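Local coordinates for putative uncharacterized protein (Trichoplax adhaerens, PDB 5OI9) that probably takes part in centriole assembly as a STIL-type centrosomal protein, represented here by its N-terminal domain, the region thought to bind CEP85 in relatives, at residues R67-L77 against G116-Q125; E180-V191 against F322-M333. One frame throughout, in Å; residues are numbered along the deposited sequence. Where two conformers were deposited one is given.

Contact 1 of 2, residues R67-L77 against G116-Q125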
loop_
_atom_site.group_PDB
_atom_site.type_symbol
_atom_site.label_atom_id
_atom_site.label_comp_id
_atom_site.label_asym_id
_atom_site.label_seq_id
_atom_site.Cartn_x
_atom_site.Cartn_y
_atom_site.Cartn_z
ATOM N N ARG A 67 -3.543 -29.310 8.289
ATOM C CA ARG A 67 -4.828 -29.296 7.597
ATOM C C ARG A 67 -4.975 -28.043 6.742
ATOM O O ARG A 67 -5.543 -28.090 5.644
ATOM C CB ARG A 67 -5.968 -29.404 8.607
ATOM C CG ARG A 67 -7.324 -29.691 7.986
ATOM C CD ARG A 67 -8.382 -29.860 9.062
ATOM N NE ARG A 67 -8.301 -28.798 10.059
ATOM C CZ ARG A 67 -8.837 -27.590 9.909
ATOM N NH1 ARG A 67 -9.496 -27.289 8.799
ATOM N NH2 ARG A 67 -8.711 -26.683 10.869
ATOM N N ILE A 68 -4.450 -26.920 7.219
ATOM C CA ILE A 68 -4.426 -25.671 6.468
ATOM C C ILE A 68 -2.986 -25.411 6.050
ATOM O O ILE A 68 -2.118 -25.165 6.897
ATOM C CB ILE A 68 -4.984 -24.504 7.290
ATOM C CG1 ILE A 68 -6.434 -24.789 7.685
ATOM C CG2 ILE A 68 -4.870 -23.202 6.514
ATOM C CD1 ILE A 68 -7.074 -23.685 8.482
ATOM N N GLN A 69 -2.725 -25.468 4.749
ATOM C CA GLN A 69 -1.408 -25.148 4.229
ATOM C C GLN A 69 -1.204 -23.638 4.176
ATOM O O GLN A 69 -2.140 -22.868 3.950
ATOM C CB GLN A 69 -1.209 -25.751 2.838
ATOM C CG GLN A 69 -1.103 -27.266 2.825
ATOM C CD GLN A 69 -2.394 -27.944 2.400
ATOM O OE1 GLN A 69 -3.469 -27.350 2.458
ATOM N NE2 GLN A 69 -2.289 -29.189 1.954
ATOM N N LYS A 70 0.043 -23.220 4.383
ATOM C CA LYS A 70 0.419 -21.810 4.394
ATOM C C LYS A 70 1.370 -21.553 3.234
ATOM O O LYS A 70 2.504 -22.046 3.235
ATOM C CB LYS A 70 1.074 -21.429 5.721
ATOM C CG LYS A 70 0.197 -21.631 6.938
ATOM C CD LYS A 70 -0.954 -20.643 6.968
ATOM C CE LYS A 70 -1.675 -20.686 8.306
ATOM N NZ LYS A 70 -2.727 -19.635 8.394
ATOM N N PHE A 71 0.916 -20.776 2.251
ATOM C CA PHE A 71 1.762 -20.401 1.125
ATOM C C PHE A 71 1.770 -18.890 0.938
ATOM O O PHE A 71 1.248 -18.148 1.776
ATOM C CB PHE A 71 1.288 -21.064 -0.173
ATOM C CG PHE A 71 1.230 -22.562 -0.114
ATOM C CD1 PHE A 71 2.383 -23.311 0.053
ATOM C CD2 PHE A 71 0.020 -23.223 -0.256
ATOM C CE1 PHE A 71 2.329 -24.692 0.097
ATOM C CE2 PHE A 71 -0.041 -24.604 -0.216
ATOM C CZ PHE A 71 1.115 -25.339 -0.038
ATOM N N PHE A 72 2.350 -18.429 -0.168
ATOM C CA PHE A 72 2.298 -17.029 -0.556
ATOM C C PHE A 72 1.855 -16.919 -2.006
ATOM O O PHE A 72 2.221 -17.750 -2.844
ATOM C CB PHE A 72 3.661 -16.331 -0.385
ATOM C CG PHE A 72 4.128 -16.240 1.038
ATOM C CD1 PHE A 72 3.614 -15.276 1.889
ATOM C CD2 PHE A 72 5.088 -17.114 1.524
ATOM C CE1 PHE A 72 4.043 -15.187 3.201
ATOM C CE2 PHE A 72 5.521 -17.031 2.835
ATOM C CZ PHE A 72 4.998 -16.066 3.675
ATOM N N LEU A 73 1.053 -15.902 -2.289
ATOM C CA LEU A 73 0.877 -15.404 -3.642
ATOM C C LEU A 73 1.667 -14.108 -3.776
ATOM O O LEU A 73 1.820 -13.354 -2.812
ATOM C CB LEU A 73 -0.601 -15.170 -3.966
ATOM C CG LEU A 73 -1.487 -16.419 -4.027
ATOM C CD1 LEU A 73 -2.915 -16.058 -4.400
ATOM C CD2 LEU A 73 -0.920 -17.438 -5.007
ATOM N N LEU A 74 2.201 -13.868 -4.967
ATOM C CA LEU A 74 2.988 -12.675 -5.236
ATOM C C LEU A 74 2.289 -11.856 -6.307
ATOM O O LEU A 74 1.872 -12.398 -7.337
ATOM C CB LEU A 74 4.413 -13.028 -5.675
ATOM C CG LEU A 74 5.220 -13.871 -4.688
ATOM C CD1 LEU A 74 6.659 -14.010 -5.150
ATOM C CD2 LEU A 74 5.154 -13.278 -3.288
ATOM N N GLY A 75 2.161 -10.553 -6.060
ATOM C CA GLY A 75 1.483 -9.665 -6.979
ATOM C C GLY A 75 2.248 -8.372 -7.168
ATOM O O GLY A 75 3.298 -8.149 -6.562
ATOM N N SER A 76 1.700 -7.523 -8.031
ATOM C CA SER A 76 2.230 -6.191 -8.264
ATOM C C SER A 76 1.114 -5.175 -8.077
ATOM O O SER A 76 -0.059 -5.464 -8.329
ATOM C CB SER A 76 2.834 -6.062 -9.668
ATOM O OG SER A 76 1.851 -6.300 -10.660
ATOM N N LEU A 77 1.490 -3.982 -7.626
ATOM C CA LEU A 77 0.546 -2.898 -7.382
ATOM C C LEU A 77 0.597 -1.924 -8.554
ATOM O O LEU A 77 1.662 -1.384 -8.869
ATOM C CB LEU A 77 0.870 -2.192 -6.065
ATOM C CG LEU A 77 -0.091 -1.101 -5.589
ATOM C CD1 LEU A 77 -0.213 -1.137 -4.074
ATOM C CD2 LEU A 77 0.374 0.274 -6.045
ATOM N N GLY A 116 8.996 -4.416 -5.352
ATOM C CA GLY A 116 7.744 -4.265 -6.060
ATOM C C GLY A 116 6.759 -5.398 -5.859
ATOM O O GLY A 116 5.665 -5.356 -6.435
ATOM N N ASP A 117 7.110 -6.405 -5.062
ATOM C CA ASP A 117 6.226 -7.538 -4.831
ATOM C C ASP A 117 5.226 -7.217 -3.729
ATOM O O ASP A 117 5.609 -6.798 -2.632
ATOM C CB ASP A 117 7.030 -8.780 -4.450
ATOM C CG ASP A 117 7.489 -9.573 -5.655
ATOM O OD1 ASP A 117 7.094 -9.217 -6.786
ATOM O OD2 ASP A 117 8.238 -10.556 -5.469
ATOM N N VAL A 118 3.946 -7.410 -4.027
ATOM C CA VAL A 118 2.920 -7.491 -2.994
ATOM C C VAL A 118 2.938 -8.907 -2.429
ATOM O O VAL A 118 2.803 -9.882 -3.175
ATOM C CB VAL A 118 1.537 -7.135 -3.557
ATOM C CG1 VAL A 118 0.470 -7.296 -2.485
ATOM C CG2 VAL A 118 1.537 -5.717 -4.114
ATOM N N ILE A 119 3.123 -9.023 -1.118
ATOM C CA ILE A 119 3.164 -10.320 -0.454
ATOM C C ILE A 119 1.772 -10.625 0.081
ATOM O O ILE A 119 1.259 -9.907 0.946
ATOM C CB ILE A 119 4.207 -10.344 0.673
ATOM C CG1 ILE A 119 5.565 -9.851 0.164
ATOM C CG2 ILE A 119 4.326 -11.747 1.252
ATOM C CD1 ILE A 119 6.201 -10.756 -0.867
ATOM N N ILE A 120 1.159 -11.688 -0.432
ATOM C CA ILE A 120 -0.177 -12.087 0.003
ATOM C C ILE A 120 -0.098 -13.456 0.669
ATOM O O ILE A 120 0.078 -14.470 -0.021
ATOM C CB ILE A 120 -1.173 -12.109 -1.168
ATOM C CG1 ILE A 120 -1.166 -10.772 -1.913
ATOM C CG2 ILE A 120 -2.574 -12.427 -0.663
ATOM C CD1 ILE A 120 -0.364 -10.791 -3.200
ATOM N N PRO A 121 -0.215 -13.533 1.994
ATOM C CA PRO A 121 -0.291 -14.845 2.649
ATOM C C PRO A 121 -1.488 -15.628 2.132
ATOM O O PRO A 121 -2.602 -15.105 2.039
ATOM C CB PRO A 121 -0.439 -14.491 4.135
ATOM C CG PRO A 121 0.093 -13.096 4.253
ATOM C CD PRO A 121 -0.257 -12.425 2.962
ATOM N N LEU A 122 -1.246 -16.887 1.779
ATOM C CA LEU A 122 -2.263 -17.756 1.201
ATOM C C LEU A 122 -2.474 -18.953 2.114
ATOM O O LEU A 122 -1.546 -19.737 2.338
ATOM C CB LEU A 122 -1.864 -18.220 -0.201
ATOM C CG LEU A 122 -2.789 -19.264 -0.828
ATOM C CD1 LEU A 122 -4.181 -18.691 -1.024
ATOM C CD2 LEU A 122 -2.222 -19.773 -2.144
ATOM N N SER A 123 -3.685 -19.084 2.642
ATOM C CA SER A 123 -4.086 -20.239 3.429
ATOM C C SER A 123 -5.056 -21.073 2.610
ATOM O O SER A 123 -6.065 -20.554 2.121
ATOM C CB SER A 123 -4.741 -19.816 4.747
ATOM O OG SER A 123 -3.789 -19.262 5.638
HETATM N N MSE A 124 -4.751 -22.354 2.447
HETATM C CA MSE A 124 -5.698 -23.217 1.765
HETATM C C MSE A 124 -5.860 -24.579 2.417
HETATM O O MSE A 124 -4.932 -25.115 3.016
HETATM C CB MSE A 124 -5.320 -23.375 0.290
HETATM C CG MSE A 124 -3.897 -23.755 -0.013
HETATM SE SE MSE A 124 -3.595 -23.425 -1.913
HETATM C CE MSE A 124 -5.255 -24.161 -2.618
ATOM N N GLN A 125 -7.072 -25.117 2.305
ATOM C CA GLN A 125 -7.429 -26.382 2.921
ATOM C C GLN A 125 -8.377 -27.137 2.002
ATOM O O GLN A 125 -9.205 -26.540 1.307
ATOM C CB GLN A 125 -8.087 -26.180 4.292
ATOM C CG GLN A 125 -9.312 -25.273 4.265
ATOM C CD GLN A 125 -10.057 -25.251 5.588
ATOM O OE1 GLN A 125 -10.109 -26.253 6.299
ATOM N NE2 GLN A 125 -10.631 -24.100 5.927
HETATM O O HOH W 1 4.175 -3.669 -7.448
#
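Q69-G75 and V118-M124 form a strongly twisted antiparallel ladder: four hydrogen-bonded pairs alternate with three non-hydrogen-bonded ones, and the strand axes close to 4.3 Å with their directions 143° apart. The twist shows at F71 and L122, where F71 N reaches L122 O at 2.7 Å in the carbonyl plane, while the returning L122 N sits 49° out of the plane of the F71 carbonyl. P121 lacks an N-H, but it faces F72 in a non-hydrogen-bonded pair, so the ladder needs none from it.

F71, L73, I120, L122 and M124 share one face. Selenomethionine M124 turns its side chain between its own N and carbonyl carbon (chi1 50°), which brings CG to the edge of the F71 ring, 4.0 Å from CE2. Its selenium completes a Met-aromatic contact at the ring edge, 5.1 Å from the centroid. L122 CD2 meets L73 CG at 3.9 Å. Further along, the I120 CD1 methyl folds back beside G75 N and comes to 3.4 Å from L73 O. Helix 45-61 lies over the F71 and L122 part of this face, with A55 and L58 on F71 and A51 on L122.

On the other face, I119 branches both ways: CG2 lies against F72 CD1, and CD1 meets the L74 CD2 methyl at 3.6 Å. H108 stacks on the F72 ring. Nearby, the bent chain of K70 carries NZ to S123 OG at 3.0 Å, and a water joins L77 N to G116 O where the strands part.

The pairing thus combines a ladder satisfied by backbone bonds with a largely apolar row, Q69 at its end, partly beneath the helix, while its polar side-chain bond lies on the opposite face.

Contact 2 of 2, residues E180-V191 against F322-M333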
loop_
_atom_site.group_PDB
_atom_site.type_symbol
_atom_site.label_atom_id
_atom_site.label_comp_id
_atom_site.label_asym_id
_atom_site.label_seq_id
_atom_site.Cartn_x
_atom_site.Cartn_y
_atom_site.Cartn_z
ATOM N N GLU A 180 -13.406 -32.167 -11.986
ATOM C CA GLU A 180 -12.901 -30.804 -11.970
ATOM C C GLU A 180 -12.220 -30.512 -10.643
ATOM O O GLU A 180 -12.354 -31.254 -9.666
ATOM C CB GLU A 180 -14.033 -29.800 -12.204
ATOM C CG GLU A 180 -15.041 -29.772 -11.065
ATOM C CD GLU A 180 -16.317 -29.038 -11.419
ATOM O OE1 GLU A 180 -16.342 -28.342 -12.455
ATOM O OE2 GLU A 180 -17.301 -29.164 -10.659
ATOM N N ILE A 181 -11.490 -29.403 -10.629
ATOM C CA ILE A 181 -10.980 -28.794 -9.410
ATOM C C ILE A 181 -11.829 -27.563 -9.129
ATOM O O ILE A 181 -11.985 -26.699 -10.000
ATOM C CB ILE A 181 -9.494 -28.422 -9.550
ATOM C CG1 ILE A 181 -8.689 -29.623 -10.057
ATOM C CG2 ILE A 181 -8.942 -27.921 -8.224
ATOM C CD1 ILE A 181 -7.304 -29.270 -10.562
ATOM N N SER A 182 -12.401 -27.490 -7.931
ATOM C CA SER A 182 -13.201 -26.348 -7.516
ATOM C C SER A 182 -12.500 -25.633 -6.370
ATOM O O SER A 182 -11.963 -26.276 -5.465
ATOM C CB SER A 182 -14.609 -26.779 -7.091
ATOM O OG SER A 182 -14.563 -27.631 -5.962
ATOM N N ILE A 183 -12.495 -24.302 -6.416
ATOM C CA ILE A 183 -11.829 -23.489 -5.402
ATOM C C ILE A 183 -12.742 -22.334 -5.016
ATOM O O ILE A 183 -13.253 -21.622 -5.887
ATOM C CB ILE A 183 -10.472 -22.938 -5.886
ATOM C CG1 ILE A 183 -9.592 -24.052 -6.451
ATOM C CG2 ILE A 183 -9.750 -22.231 -4.746
ATOM C CD1 ILE A 183 -8.225 -23.575 -6.886
ATOM N N ASN A 184 -12.939 -22.139 -3.715
ATOM C CA ASN A 184 -13.570 -20.934 -3.190
ATOM C C ASN A 184 -12.465 -20.003 -2.707
ATOM O O ASN A 184 -11.751 -20.320 -1.750
ATOM C CB ASN A 184 -14.546 -21.257 -2.063
ATOM C CG ASN A 184 -15.189 -20.012 -1.481
ATOM O OD1 ASN A 184 -14.819 -19.554 -0.400
ATOM N ND2 ASN A 184 -16.151 -19.449 -2.203
ATOM N N VAL A 185 -12.321 -18.862 -3.372
ATOM C CA VAL A 185 -11.267 -17.902 -3.069
ATOM C C VAL A 185 -11.892 -16.733 -2.321
ATOM O O VAL A 185 -12.770 -16.046 -2.853
ATOM C CB VAL A 185 -10.559 -17.423 -4.348
ATOM C CG1 VAL A 185 -9.443 -16.446 -4.010
ATOM C CG2 VAL A 185 -10.030 -18.604 -5.141
ATOM N N THR A 186 -11.454 -16.517 -1.085
ATOM C CA THR A 186 -11.858 -15.366 -0.287
ATOM C C THR A 186 -10.640 -14.485 -0.051
ATOM O O THR A 186 -9.575 -14.982 0.330
ATOM C CB THR A 186 -12.467 -15.796 1.052
ATOM O OG1 THR A 186 -13.674 -16.533 0.821
ATOM C CG2 THR A 186 -12.781 -14.581 1.910
ATOM N N SER A 187 -10.796 -13.182 -0.277
ATOM C CA SER A 187 -9.715 -12.216 -0.130
ATOM C C SER A 187 -10.117 -11.149 0.876
ATOM O O SER A 187 -11.220 -10.599 0.794
ATOM C CB SER A 187 -9.371 -11.564 -1.471
ATOM O OG SER A 187 -10.436 -10.742 -1.921
ATOM N N GLY A 188 -9.224 -10.855 1.812
ATOM C CA GLY A 188 -9.465 -9.819 2.796
ATOM C C GLY A 188 -8.311 -8.840 2.837
ATOM O O GLY A 188 -7.155 -9.198 2.611
ATOM N N VAL A 189 -8.645 -7.584 3.130
ATOM C CA VAL A 189 -7.669 -6.500 3.144
ATOM C C VAL A 189 -7.939 -5.599 4.343
ATOM O O VAL A 189 -9.075 -5.473 4.808
ATOM C CB VAL A 189 -7.703 -5.686 1.827
ATOM C CG1 VAL A 189 -8.980 -4.858 1.735
ATOM C CG2 VAL A 189 -6.468 -4.804 1.698
ATOM N N VAL A 190 -6.876 -4.985 4.856
ATOM C CA VAL A 190 -6.977 -3.925 5.851
ATOM C C VAL A 190 -6.157 -2.738 5.365
ATOM O O VAL A 190 -5.044 -2.906 4.854
ATOM C CB VAL A 190 -6.507 -4.379 7.253
ATOM C CG1 VAL A 190 -7.463 -5.406 7.826
ATOM C CG2 VAL A 190 -5.098 -4.942 7.200
ATOM N N VAL A 191 -6.723 -1.544 5.494
ATOM C CA VAL A 191 -6.061 -0.303 5.099
ATOM C C VAL A 191 -6.257 0.714 6.217
ATOM O O VAL A 191 -7.354 0.784 6.790
ATOM C CB VAL A 191 -6.613 0.221 3.763
ATOM C CG1 VAL A 191 -6.029 1.587 3.433
ATOM C CG2 VAL A 191 -6.324 -0.766 2.644
ATOM N N PHE A 322 -8.995 1.344 11.193
ATOM C CA PHE A 322 -8.696 0.778 9.886
ATOM C C PHE A 322 -9.976 0.437 9.137
ATOM O O PHE A 322 -11.009 0.133 9.736
ATOM C CB PHE A 322 -7.809 -0.473 9.998
ATOM C CG PHE A 322 -8.381 -1.563 10.864
ATOM C CD1 PHE A 322 -9.173 -2.561 10.316
ATOM C CD2 PHE A 322 -8.107 -1.607 12.222
ATOM C CE1 PHE A 322 -9.690 -3.571 11.108
ATOM C CE2 PHE A 322 -8.622 -2.615 13.019
ATOM C CZ PHE A 322 -9.415 -3.597 12.461
ATOM N N LEU A 323 -9.889 0.504 7.812
ATOM C CA LEU A 323 -10.917 -0.029 6.936
ATOM C C LEU A 323 -10.614 -1.491 6.642
ATOM O O LEU A 323 -9.454 -1.906 6.608
ATOM C CB LEU A 323 -10.982 0.750 5.623
ATOM C CG LEU A 323 -10.928 2.273 5.703
ATOM C CD1 LEU A 323 -10.794 2.855 4.308
ATOM C CD2 LEU A 323 -12.168 2.807 6.394
ATOM N N TYR A 324 -11.669 -2.271 6.423
ATOM C CA TYR A 324 -11.485 -3.678 6.101
ATOM C C TYR A 324 -12.763 -4.216 5.480
ATOM O O TYR A 324 -13.855 -3.696 5.731
ATOM C CB TYR A 324 -11.115 -4.498 7.341
ATOM C CG TYR A 324 -12.232 -4.607 8.352
ATOM C CD1 TYR A 324 -12.557 -3.538 9.178
ATOM C CD2 TYR A 324 -12.962 -5.779 8.480
ATOM C CE1 TYR A 324 -13.577 -3.636 10.104
ATOM C CE2 TYR A 324 -13.976 -5.891 9.409
ATOM C CZ TYR A 324 -14.285 -4.814 10.216
ATOM O OH TYR A 324 -15.300 -4.918 11.137
ATOM N N CYS A 325 -12.607 -5.248 4.652
ATOM C CA CYS A 325 -13.735 -6.028 4.151
ATOM C C CYS A 325 -13.210 -7.245 3.406
ATOM O O CYS A 325 -11.994 -7.409 3.259
ATOM C CB CYS A 325 -14.633 -5.205 3.228
ATOM S SG CYS A 325 -14.027 -5.050 1.541
ATOM N N GLN A 326 -14.111 -8.103 2.935
ATOM C CA GLN A 326 -13.701 -9.277 2.189
ATOM C C GLN A 326 -14.583 -9.438 0.962
ATOM O O GLN A 326 -15.684 -8.885 0.877
ATOM C CB GLN A 326 -13.757 -10.544 3.048
ATOM C CG GLN A 326 -15.160 -10.957 3.441
ATOM C CD GLN A 326 -15.221 -12.376 3.967
ATOM O OE1 GLN A 326 -14.573 -12.714 4.957
ATOM N NE2 GLN A 326 -15.997 -13.222 3.295
ATOM N N ALA A 327 -14.071 -10.203 0.003
ATOM C CA ALA A 327 -14.813 -10.586 -1.186
ATOM C C ALA A 327 -14.459 -12.025 -1.522
ATOM O O ALA A 327 -13.370 -12.503 -1.193
ATOM C CB ALA A 327 -14.507 -9.663 -2.372
ATOM N N SER A 328 -15.392 -12.722 -2.162
ATOM C CA SER A 328 -15.173 -14.125 -2.467
ATOM C C SER A 328 -15.903 -14.496 -3.746
ATOM O O SER A 328 -16.904 -13.876 -4.118
ATOM C CB SER A 328 -15.627 -15.035 -1.317
ATOM O OG SER A 328 -17.001 -14.856 -1.032
ATOM N N ASP A 329 -15.380 -15.517 -4.416
ATOM C CA ASP A 329 -15.986 -16.044 -5.625
ATOM C C ASP A 329 -15.466 -17.459 -5.833
ATOM O O ASP A 329 -14.385 -17.814 -5.356
ATOM C CB ASP A 329 -15.678 -15.154 -6.835
ATOM C CG ASP A 329 -16.572 -15.448 -8.026
ATOM O OD1 ASP A 329 -17.323 -16.446 -7.985
ATOM O OD2 ASP A 329 -16.527 -14.670 -9.003
ATOM N N ASP A 330 -16.257 -18.264 -6.531
ATOM C CA ASP A 330 -15.854 -19.618 -6.873
ATOM C C ASP A 330 -15.211 -19.642 -8.253
ATOM O O ASP A 330 -15.551 -18.846 -9.134
ATOM C CB ASP A 330 -17.052 -20.567 -6.852
ATOM C CG ASP A 330 -17.679 -20.691 -5.480
ATOM O OD1 ASP A 330 -16.936 -20.691 -4.477
ATOM O OD2 ASP A 330 -18.922 -20.795 -5.404
ATOM N N ILE A 331 -14.268 -20.560 -8.429
ATOM C CA ILE A 331 -13.707 -20.873 -9.736
ATOM C C ILE A 331 -13.748 -22.385 -9.914
ATOM O O ILE A 331 -13.534 -23.140 -8.958
ATOM C CB ILE A 331 -12.271 -20.326 -9.901
ATOM C CG1 ILE A 331 -11.769 -20.558 -11.328
ATOM C CG2 ILE A 331 -11.322 -20.949 -8.889
ATOM C CD1 ILE A 331 -10.377 -20.018 -11.583
ATOM N N PHE A 332 -14.059 -22.825 -11.128
ATOM C CA PHE A 332 -14.122 -24.242 -11.458
ATOM C C PHE A 332 -13.122 -24.518 -12.570
ATOM O O PHE A 332 -13.186 -23.896 -13.635
ATOM C CB PHE A 332 -15.539 -24.647 -11.868
ATOM C CG PHE A 332 -16.565 -24.397 -10.800
ATOM C CD1 PHE A 332 -16.829 -25.356 -9.836
ATOM C CD2 PHE A 332 -17.254 -23.197 -10.749
ATOM C CE1 PHE A 332 -17.765 -25.125 -8.847
ATOM C CE2 PHE A 332 -18.192 -22.960 -9.762
ATOM C CZ PHE A 332 -18.447 -23.926 -8.811
HETATM N N MSE A 333 -12.194 -25.431 -12.313
HETATM C CA MSE A 333 -11.116 -25.701 -13.249
HETATM C C MSE A 333 -11.138 -27.126 -13.766
HETATM O O MSE A 333 -11.327 -28.071 -13.000
HETATM C CB MSE A 333 -9.761 -25.442 -12.594
HETATM C CG MSE A 333 -9.591 -24.071 -11.994
HETATM SE SE MSE A 333 -7.734 -23.819 -11.498
HETATM C CE MSE A 333 -7.574 -25.185 -10.131
HETATM O O HOH W 2 -15.936 -16.196 3.374
#
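N184 ND2 gives a nearly straight hydrogen bond to D330 OD1 (2.7 Å, 174°), bridging a non-hydrogen-bonded pair. The acceptor lies in the plane of the N184 amide, whereas the donor meets the syn side of OD1 from 29° out of the carboxylate plane. N184 carries CG anti to its own N (chi1 179°), leaning the amide across to the other strand. Further along the same face a water bridges, diagonally, Q326 NE2, which donates to it, and, weakly, T186 OG1, while T186 CG2 rests on the Q326 amide.

Backbone bonds run both ways between I181 and M333, I183 and I331, V185 and D329, S187 and A327, and V191 and L323. The M333 N to I181 O bond is short, at 2.6 Å. Toward the middle of the other half the ladder slackens: V189 N reaches C325 O weakly at 3.4 Å, and the CA atoms of V189 and C325 stand 6.2 Å apart.

This is a long antiparallel ladder in which 180-192 is an inner strand, next to 322-334 at one end of the sheet: its other edge is bonded to 167-176, its hairpin partner, and 322-334 is added from far along the chain.

Packing concentrates at the two ends. The terminal methyl of selenomethionine M333 turns back at chi3 to lie between two isoleucines, 3.6 Å from I181 CG2 and 3.7 Å from I183 CD1. I331 CG2 presses on I183 CB at 3.7 Å. Helix 45-61 borders this cluster, with Q52 on both I181 and I183. On the reverse face S182 CB approaches the F332 ring obliquely. At the other end V190 CG1 touches Y324 CB and, at 4.1 Å, F322 CD1, beside helix 139-155.

In the fold
Contacts 1 and 2 belong to one mixed sheet, with centres about 12 Å apart and nearest atoms about 5 Å apart, so they do not touch. Strand 167-176 stands between them: one edge bonds to P121 and S123 of contact 1 through I170, the other to even-numbered residues from S182 to V190 of contact 2. Helix 45-61 crosses both, meeting F71 and L122 in the first and I181, I183 and M333 in the second. The sheet curls, since 343-348, beyond contact 1 in strand order, packs on V185, S187 and V189 of contact 2. No ligand marks a binding site here; both pairings lie within the STIL N-terminal domain.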